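Local atomic coordinates of hypothetical protein ST1066 (Sulfolobus tokodaii, PDB entry 2PJZ), a protein that probably binds and hydrolyses ATP as the nucleotide-binding subunit of an ABC transporter, perhaps one for cobalt. Residues Phe198-Ile208 with Ala226-Asp234; Ser211-Val219 with Gly245-Ser253. All blocks are in the same frame, centred on the assembly; numbering follows the deposited sequence.

How the contacts relate
Both contacts lie on the same side of the chain's centre, their own centres about 14 Å apart, where the mixed sheet of the ATP-binding domain meets a small antiparallel sheet near the C-terminus. Along the chain their segments alternate: 198-208, 211-219, 226-234, 245-253. Strand 203-209 runs directly into helix 210-214, so the first segment of contact 1 leads straight into the first segment of contact 2. Contact 1 joins the outer hairpin of the mixed sheet to edge strand 228-232 of the small one; contact 2 builds that sheet's other edge. They touch chiefly round F198, whose CZ lies 3.7 Å from F248 CE1 and 3.8 Å from L213 CD1, and I208 also packs on L213, giving one continuous apolar core.

Contact 1 of 2, residues Phe198-Ile208 with Ala226-Asp234; sequences FLVGNRLQGPI and ALLVLDIMD
L230 and L228 form the apolar centre against F198, where a beta hairpin at the edge of the mixed P-loop-type sheet faces the outermost strand of a small antiparallel sheet. The F198 ring has L230 CD1 over one face, while L228 CD2 approaches its CD2 obliquely at 4.0 Å. The L228 side chain, whose CG lies opposite the backbone N (chi1 179°), reaches toward the hairpin and sets CD1 3.8 Å from G206 CA. At one end I208 CD1 meets L227 CB at 3.7 Å, the two side chains crossing at about a right angle; L227 and L228 both face I239 in a classic beta bulge. Helix 256-260 adds I257 and Y258 beside F198, V200 and I232.

Strands 203-208 and 228-232 run antiparallel at 172°, but their axes approach only to 7.4 Å, and the two hydrogen bonds that join the segments directly both use the Q205 side chain. Its amide pairs with the backbone of D231: D231 N donates to OE1 at 3.0 Å in the carbonyl plane, on a lone pair, and NE2 donates to D231 O at 2.9 Å, 165° at the hydrogen. NE2 also reaches V200 O, so three bonds fix the amide's rotation. A leucine here would probably leave D231 N and O without these partners and V200 O with one donor fewer. The D231 carboxylate turns elsewhere, forming a salt bridge with K236. Waters extend the polar edge, one joining Q205 OE1 to V229 O. Over V200 O, R203 N and Q205 NE2 arrive from opposite faces of the carbonyl plane, NE2 at 2.8 Å.

Contact 2 of 2, residues Ser211-Val219 with Gly245-Ser253; sequences SELLESSIV and GMKFGALGS
L213 lies over one face of the F248 ring, its CD1 3.7 Å from the ring centroid and only 7° off the normal, a CH-pi contact close to the ring axis. L213 CG and CD2 lie over the CD2-CE2-CZ side of the same face, L213 CG 3.7 Å from F248 CE2. The first torsion of F248 (chi1 -179°) turns CG away from its own backbone N and carries the ring in toward helix 210-214; I218 CD1 stands at the ring edge, near its plane. Beyond it, I218 CG2 meets L251 CD1 at 3.8 Å, the two side chains crossing at about a right angle.

Two backbone bonds join the segments beside this apolar cluster. F248 N donates to S216 O at 2.9 Å in a nearly straight bond (170° at the hydrogen), while I218 N donates to M246 O at 2.9 Å. Between these bonds S217 and K247 form an antiparallel non-hydrogen-bonded pair whose side chains diverge. One water bridges the segments, donating to L214 O and S216 O and accepting from G249 N, so it links backbone groups of all three residues. G245 CA lies 3.8 Å from V219 CG1, so the glycine backbone packs directly on the valine.

The short, weakly bonded strand 246-247 lies at one edge of the small antiparallel sheet, beside 216-220, whose other neighbour is 235-241. S217 OG bonds to G242 O and K247 forms a salt bridge with D243. L213 also packs on I239 of strand 235-241, while L213 and F248 both rest on F198 of strand 195-200.

Contact 1 of 2, residues Phe198-Ile208 with Ala226-Asp234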
loop_
_atom_site.group_PDB
_atom_site.type_symbol
_atom_site.label_atom_id
_atom_site.label_comp_id
_atom_site.label_asym_id
_atom_site.label_seq_id
_atom_site.Cartn_x
_atom_site.Cartn_y
_atom_site.Cartn_z
ATOM N N PHE A 198 -8.764 0.595 7.326
ATOM C CA PHE A 198 -8.630 -0.835 7.602
ATOM C C PHE A 198 -9.397 -1.642 6.550
ATOM O O PHE A 198 -10.542 -1.340 6.263
ATOM C CB PHE A 198 -9.263 -1.148 8.963
ATOM C CG PHE A 198 -8.457 -0.633 10.112
ATOM C CD1 PHE A 198 -7.475 -1.446 10.708
ATOM C CD2 PHE A 198 -8.663 0.662 10.587
ATOM C CE1 PHE A 198 -6.714 -0.977 11.789
ATOM C CE2 PHE A 198 -7.917 1.134 11.679
ATOM C CZ PHE A 198 -6.939 0.321 12.273
ATOM N N LEU A 199 -8.764 -2.668 5.997
ATOM C CA LEU A 199 -9.508 -3.643 5.179
ATOM C C LEU A 199 -9.862 -4.782 6.139
ATOM O O LEU A 199 -9.026 -5.657 6.375
ATOM C CB LEU A 199 -8.642 -4.133 4.008
ATOM C CG LEU A 199 -9.293 -4.999 2.912
ATOM C CD1 LEU A 199 -10.525 -4.336 2.270
ATOM C CD2 LEU A 199 -8.264 -5.302 1.886
ATOM N N VAL A 200 -11.085 -4.735 6.673
ATOM C CA VAL A 200 -11.670 -5.770 7.581
ATOM C C VAL A 200 -13.185 -5.760 7.482
ATOM O O VAL A 200 -13.770 -4.791 7.049
ATOM C CB VAL A 200 -11.311 -5.545 9.093
ATOM C CG1 VAL A 200 -9.876 -5.935 9.365
ATOM C CG2 VAL A 200 -11.584 -4.105 9.512
ATOM N N GLY A 201 -13.845 -6.833 7.907
ATOM C CA GLY A 201 -15.308 -6.882 7.841
ATOM C C GLY A 201 -15.751 -6.858 6.403
ATOM O O GLY A 201 -16.784 -6.262 6.050
ATOM N N ASN A 202 -14.914 -7.446 5.547
ATOM C CA ASN A 202 -15.183 -7.488 4.123
ATOM C C ASN A 202 -15.465 -6.059 3.602
ATOM O O ASN A 202 -16.254 -5.840 2.689
ATOM C CB ASN A 202 -16.307 -8.555 3.850
ATOM C CG ASN A 202 -15.966 -10.009 4.431
ATOM O OD1 ASN A 202 -16.784 -10.642 5.098
ATOM N ND2 ASN A 202 -14.782 -10.498 4.164
ATOM N N ARG A 203 -14.812 -5.051 4.208
ATOM C CA ARG A 203 -15.045 -3.629 3.875
ATOM C C ARG A 203 -13.767 -2.782 4.005
ATOM O O ARG A 203 -12.857 -3.146 4.735
ATOM C CB ARG A 203 -16.063 -3.020 4.856
ATOM C CG ARG A 203 -17.512 -3.527 4.772
ATOM C CD ARG A 203 -18.187 -3.488 6.168
ATOM N NE ARG A 203 -19.332 -4.402 6.231
ATOM C CZ ARG A 203 -20.594 -4.056 5.970
ATOM N NH1 ARG A 203 -20.900 -2.804 5.641
ATOM N NH2 ARG A 203 -21.558 -4.973 6.036
ATOM N N LEU A 204 -13.707 -1.651 3.317
ATOM C CA LEU A 204 -12.650 -0.674 3.560
ATOM C C LEU A 204 -13.185 0.361 4.545
ATOM O O LEU A 204 -14.089 1.132 4.190
ATOM C CB LEU A 204 -12.273 0.014 2.271
ATOM C CG LEU A 204 -10.895 0.572 1.975
ATOM C CD1 LEU A 204 -9.713 -0.329 2.396
ATOM C CD2 LEU A 204 -10.828 0.808 0.443
ATOM N N GLN A 205 -12.626 0.412 5.756
ATOM C CA GLN A 205 -13.219 1.254 6.814
ATOM C C GLN A 205 -12.288 2.352 7.326
ATOM O O GLN A 205 -11.117 2.109 7.587
ATOM C CB GLN A 205 -13.763 0.374 7.944
ATOM C CG GLN A 205 -14.474 -0.898 7.448
ATOM C CD GLN A 205 -15.247 -1.614 8.543
ATOM O OE1 GLN A 205 -15.822 -0.968 9.424
ATOM N NE2 GLN A 205 -15.251 -2.942 8.511
ATOM N N GLY A 206 -12.812 3.571 7.435
ATOM C CA GLY A 206 -11.983 4.722 7.766
ATOM C C GLY A 206 -12.582 5.942 7.094
ATOM O O GLY A 206 -13.718 5.876 6.647
ATOM N N PRO A 207 -11.825 7.041 6.996
ATOM C CA PRO A 207 -10.422 7.175 7.356
ATOM C C PRO A 207 -10.199 7.434 8.868
ATOM O O PRO A 207 -11.134 7.795 9.566
ATOM C CB PRO A 207 -9.978 8.387 6.537
ATOM C CG PRO A 207 -11.199 9.242 6.488
ATOM C CD PRO A 207 -12.364 8.288 6.417
ATOM N N ILE A 208 -8.983 7.210 9.336
ATOM C CA ILE A 208 -8.583 7.654 10.684
ATOM C C ILE A 208 -7.180 8.225 10.609
ATOM O O ILE A 208 -6.333 7.735 9.851
ATOM C CB ILE A 208 -8.714 6.517 11.748
ATOM C CG1 ILE A 208 -8.333 7.033 13.154
ATOM C CG2 ILE A 208 -7.854 5.295 11.395
ATOM C CD1 ILE A 208 -8.592 5.995 14.252
ATOM N N ALA A 226 -15.869 7.510 19.787
ATOM C CA ALA A 226 -14.846 6.729 19.065
ATOM C C ALA A 226 -14.261 7.479 17.860
ATOM O O ALA A 226 -14.983 8.167 17.152
ATOM C CB ALA A 226 -15.424 5.389 18.645
ATOM N N LEU A 227 -12.955 7.368 17.638
ATOM C CA LEU A 227 -12.343 7.933 16.436
ATOM C C LEU A 227 -12.823 7.174 15.195
ATOM O O LEU A 227 -12.998 7.755 14.109
ATOM C CB LEU A 227 -10.825 7.865 16.522
ATOM C CG LEU A 227 -10.074 8.724 17.540
ATOM C CD1 LEU A 227 -8.770 8.018 17.879
ATOM C CD2 LEU A 227 -9.792 10.135 16.983
ATOM N N LEU A 228 -13.025 5.869 15.357
ATOM C CA LEU A 228 -13.555 5.043 14.268
ATOM C C LEU A 228 -14.196 3.796 14.840
ATOM O O LEU A 228 -13.628 3.170 15.728
ATOM C CB LEU A 228 -12.418 4.649 13.308
ATOM C CG LEU A 228 -12.764 3.756 12.103
ATOM C CD1 LEU A 228 -13.694 4.497 11.151
ATOM C CD2 LEU A 228 -11.475 3.345 11.379
ATOM N N VAL A 229 -15.374 3.443 14.331
ATOM C CA VAL A 229 -16.018 2.185 14.701
ATOM C C VAL A 229 -15.952 1.183 13.538
ATOM O O VAL A 229 -16.438 1.463 12.454
ATOM C CB VAL A 229 -17.486 2.372 15.148
ATOM C CG1 VAL A 229 -18.095 1.025 15.577
ATOM C CG2 VAL A 229 -17.568 3.407 16.331
ATOM N N LEU A 230 -15.329 0.037 13.782
ATOM C CA LEU A 230 -15.225 -1.028 12.776
ATOM C C LEU A 230 -16.331 -2.051 12.932
ATOM O O LEU A 230 -16.544 -2.558 14.020
ATOM C CB LEU A 230 -13.891 -1.762 12.911
ATOM C CG LEU A 230 -12.598 -0.959 12.793
ATOM C CD1 LEU A 230 -11.443 -1.850 13.143
ATOM C CD2 LEU A 230 -12.462 -0.382 11.374
ATOM N N ASP A 231 -17.012 -2.364 11.833
ATOM C CA ASP A 231 -17.962 -3.488 11.761
ATOM C C ASP A 231 -17.261 -4.786 11.315
ATOM O O ASP A 231 -16.654 -4.809 10.237
ATOM C CB ASP A 231 -19.083 -3.109 10.793
ATOM C CG ASP A 231 -19.706 -1.758 11.121
ATOM O OD1 ASP A 231 -20.077 -1.534 12.295
ATOM O OD2 ASP A 231 -19.834 -0.903 10.227
ATOM N N ILE A 232 -17.312 -5.836 12.150
ATOM C CA ILE A 232 -16.575 -7.111 11.943
ATOM C C ILE A 232 -17.373 -8.381 12.350
ATOM O O ILE A 232 -17.821 -8.480 13.499
ATOM C CB ILE A 232 -15.255 -7.122 12.723
ATOM C CG1 ILE A 232 -14.370 -5.939 12.314
ATOM C CG2 ILE A 232 -14.513 -8.446 12.520
ATOM C CD1 ILE A 232 -13.172 -5.752 13.177
ATOM N N MET A 233 -17.454 -9.369 11.439
ATOM C CA MET A 233 -18.507 -10.435 11.424
ATOM C C MET A 233 -19.868 -9.807 11.734
ATOM O O MET A 233 -20.527 -9.299 10.827
ATOM C CB MET A 233 -18.153 -11.758 12.189
ATOM C CG MET A 233 -16.740 -11.757 12.811
ATOM S SD MET A 233 -15.508 -13.167 12.691
ATOM N N ASP A 234 -20.247 -9.741 13.003
ATOM C CA ASP A 234 -21.434 -8.968 13.358
ATOM C C ASP A 234 -21.156 -7.848 14.357
ATOM O O ASP A 234 -21.871 -6.845 14.387
ATOM C CB ASP A 234 -22.548 -9.886 13.859
ATOM C CG ASP A 234 -23.452 -10.350 12.737
ATOM O OD1 ASP A 234 -23.444 -9.699 11.658
ATOM O OD2 ASP A 234 -24.175 -11.357 12.926
HETATM O O HOH W 1 -18.527 -6.380 8.350
HETATM O O HOH W 2 -16.509 2.006 9.455
#

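Contact 2 of 2, residues Ser211-Val219 with Gly245-Ser253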
loop_
_atom_site.group_PDB
_atom_site.type_symbol
_atom_site.label_atom_id
_atom_site.label_comp_id
_atom_site.label_asym_id
_atom_site.label_seq_id
_atom_site.Cartn_x
_atom_site.Cartn_y
_atom_site.Cartn_z
ATOM N N SER A 211 -1.796 9.511 13.349
ATOM C CA SER A 211 -1.360 10.156 14.605
ATOM C C SER A 211 -2.290 9.754 15.736
ATOM O O SER A 211 -1.828 9.371 16.818
ATOM C CB SER A 211 -1.294 11.695 14.457
ATOM O OG SER A 211 -0.952 12.301 15.707
ATOM N N GLU A 212 -3.594 9.818 15.496
ATOM C CA GLU A 212 -4.589 9.503 16.503
ATOM C C GLU A 212 -4.672 7.991 16.772
ATOM O O GLU A 212 -4.791 7.549 17.927
ATOM C CB GLU A 212 -5.936 10.090 16.120
ATOM C CG GLU A 212 -5.765 11.586 15.725
ATOM C CD GLU A 212 -6.803 12.520 16.288
ATOM O OE1 GLU A 212 -7.308 13.368 15.519
ATOM O OE2 GLU A 212 -7.091 12.445 17.496
ATOM N N LEU A 213 -4.593 7.204 15.699
ATOM C CA LEU A 213 -4.528 5.743 15.838
ATOM C C LEU A 213 -3.402 5.299 16.771
ATOM O O LEU A 213 -3.640 4.487 17.656
ATOM C CB LEU A 213 -4.339 5.099 14.464
ATOM C CG LEU A 213 -4.455 3.583 14.315
ATOM C CD1 LEU A 213 -5.808 3.058 14.727
ATOM C CD2 LEU A 213 -4.142 3.247 12.847
ATOM N N LEU A 214 -2.201 5.840 16.575
ATOM C CA LEU A 214 -0.996 5.403 17.289
ATOM C C LEU A 214 -1.072 5.606 18.797
ATOM O O LEU A 214 -0.322 4.956 19.552
ATOM C CB LEU A 214 0.241 6.113 16.755
ATOM C CG LEU A 214 0.864 5.653 15.440
ATOM C CD1 LEU A 214 1.794 6.698 14.939
ATOM C CD2 LEU A 214 1.601 4.333 15.609
ATOM N N GLU A 215 -1.969 6.496 19.225
ATOM C CA GLU A 215 -2.167 6.805 20.643
ATOM C C GLU A 215 -3.551 6.388 21.099
ATOM O O GLU A 215 -4.008 6.783 22.174
ATOM C CB GLU A 215 -1.895 8.306 20.927
ATOM C CG GLU A 215 -0.426 8.721 20.701
ATOM C CD GLU A 215 0.585 7.896 21.519
ATOM O OE1 GLU A 215 0.225 7.364 22.611
ATOM O OE2 GLU A 215 1.753 7.780 21.076
ATOM N N SER A 216 -4.221 5.563 20.298
ATOM C CA SER A 216 -5.571 5.121 20.609
ATOM C C SER A 216 -5.600 3.781 21.337
ATOM O O SER A 216 -4.579 3.085 21.429
ATOM C CB SER A 216 -6.362 4.934 19.315
ATOM O OG SER A 216 -5.696 3.952 18.529
ATOM N N SER A 217 -6.793 3.405 21.784
ATOM C CA SER A 217 -7.022 2.081 22.349
ATOM C C SER A 217 -8.074 1.391 21.517
ATOM O O SER A 217 -8.892 2.041 20.893
ATOM C CB SER A 217 -7.502 2.174 23.807
ATOM O OG SER A 217 -6.505 2.759 24.625
ATOM N N ILE A 218 -8.064 0.069 21.508
ATOM C CA ILE A 218 -9.060 -0.652 20.738
ATOM C C ILE A 218 -9.933 -1.509 21.653
ATOM O O ILE A 218 -9.409 -2.258 22.484
ATOM C CB ILE A 218 -8.388 -1.454 19.588
ATOM C CG1 ILE A 218 -9.418 -1.908 18.562
ATOM C CG2 ILE A 218 -7.523 -2.601 20.126
ATOM C CD1 ILE A 218 -8.850 -2.047 17.167
ATOM N N VAL A 219 -11.251 -1.369 21.530
ATOM C CA VAL A 219 -12.188 -2.091 22.401
ATOM C C VAL A 219 -13.371 -2.701 21.663
ATOM O O VAL A 219 -13.825 -2.167 20.657
ATOM C CB VAL A 219 -12.723 -1.182 23.555
ATOM C CG1 VAL A 219 -11.571 -0.539 24.309
ATOM C CG2 VAL A 219 -13.678 -0.121 23.031
ATOM N N GLY A 245 -9.006 0.835 26.993
ATOM C CA GLY A 245 -8.627 -0.550 26.647
ATOM C C GLY A 245 -7.167 -0.736 26.280
ATOM O O GLY A 245 -6.313 0.038 26.710
ATOM N N MET A 246 -6.868 -1.759 25.480
ATOM C CA MET A 246 -5.476 -2.014 25.122
ATOM C C MET A 246 -5.017 -1.053 24.026
ATOM O O MET A 246 -5.785 -0.712 23.146
ATOM C CB MET A 246 -5.242 -3.468 24.682
ATOM C CG MET A 246 -3.756 -3.820 24.611
ATOM S SD MET A 246 -3.304 -5.323 23.709
ATOM C CE MET A 246 -2.001 -4.556 22.785
ATOM N N LYS A 247 -3.757 -0.645 24.114
ATOM C CA LYS A 247 -3.160 0.309 23.201
ATOM C C LYS A 247 -3.023 -0.289 21.798
ATOM O O LYS A 247 -2.485 -1.381 21.620
ATOM C CB LYS A 247 -1.774 0.730 23.711
ATOM C CG LYS A 247 -1.775 1.426 25.081
ATOM C CD LYS A 247 -2.393 2.816 24.982
ATOM C CE LYS A 247 -2.438 3.494 26.352
ATOM N NZ LYS A 247 -3.231 4.758 26.305
ATOM N N PHE A 248 -3.511 0.443 20.801
ATOM C CA PHE A 248 -3.361 0.002 19.423
ATOM C C PHE A 248 -1.889 -0.160 19.106
ATOM O O PHE A 248 -1.496 -1.106 18.407
ATOM C CB PHE A 248 -4.003 1.008 18.457
ATOM C CG PHE A 248 -3.892 0.584 17.031
ATOM C CD1 PHE A 248 -4.887 -0.185 16.454
ATOM C CD2 PHE A 248 -2.769 0.900 16.299
ATOM C CE1 PHE A 248 -4.770 -0.618 15.138
ATOM C CE2 PHE A 248 -2.645 0.476 14.986
ATOM C CZ PHE A 248 -3.661 -0.278 14.420
ATOM N N GLY A 249 -1.074 0.755 19.641
ATOM C CA GLY A 249 0.379 0.695 19.510
ATOM C C GLY A 249 1.060 -0.568 20.017
ATOM O O GLY A 249 2.211 -0.836 19.680
ATOM N N ALA A 250 0.375 -1.337 20.854
ATOM C CA ALA A 250 0.989 -2.532 21.395
ATOM C C ALA A 250 0.431 -3.783 20.726
ATOM O O ALA A 250 0.846 -4.903 21.046
ATOM C CB ALA A 250 0.810 -2.586 22.931
ATOM N N LEU A 251 -0.463 -3.584 19.748
ATOM C CA LEU A 251 -1.219 -4.683 19.148
ATOM C C LEU A 251 -0.340 -5.786 18.562
ATOM O O LEU A 251 -0.641 -6.971 18.699
ATOM C CB LEU A 251 -2.214 -4.162 18.098
ATOM C CG LEU A 251 -3.562 -4.865 18.180
ATOM C CD1 LEU A 251 -4.260 -4.405 19.439
ATOM C CD2 LEU A 251 -4.402 -4.566 16.952
ATOM N N GLY A 252 0.745 -5.408 17.908
ATOM C CA GLY A 252 1.646 -6.417 17.379
ATOM C C GLY A 252 1.180 -6.916 16.030
ATOM O O GLY A 252 1.924 -6.838 15.062
ATOM N N SER A 253 -0.061 -7.375 15.939
ATOM C CA SER A 253 -0.592 -7.944 14.695
ATOM C C SER A 253 -2.044 -7.572 14.488
ATOM O O SER A 253 -2.838 -7.623 15.424
ATOM C CB SER A 253 -0.472 -9.485 14.717
ATOM O OG SER A 253 -1.333 -10.053 13.737
HETATM O O HOH W 3 -1.678 3.171 21.049
#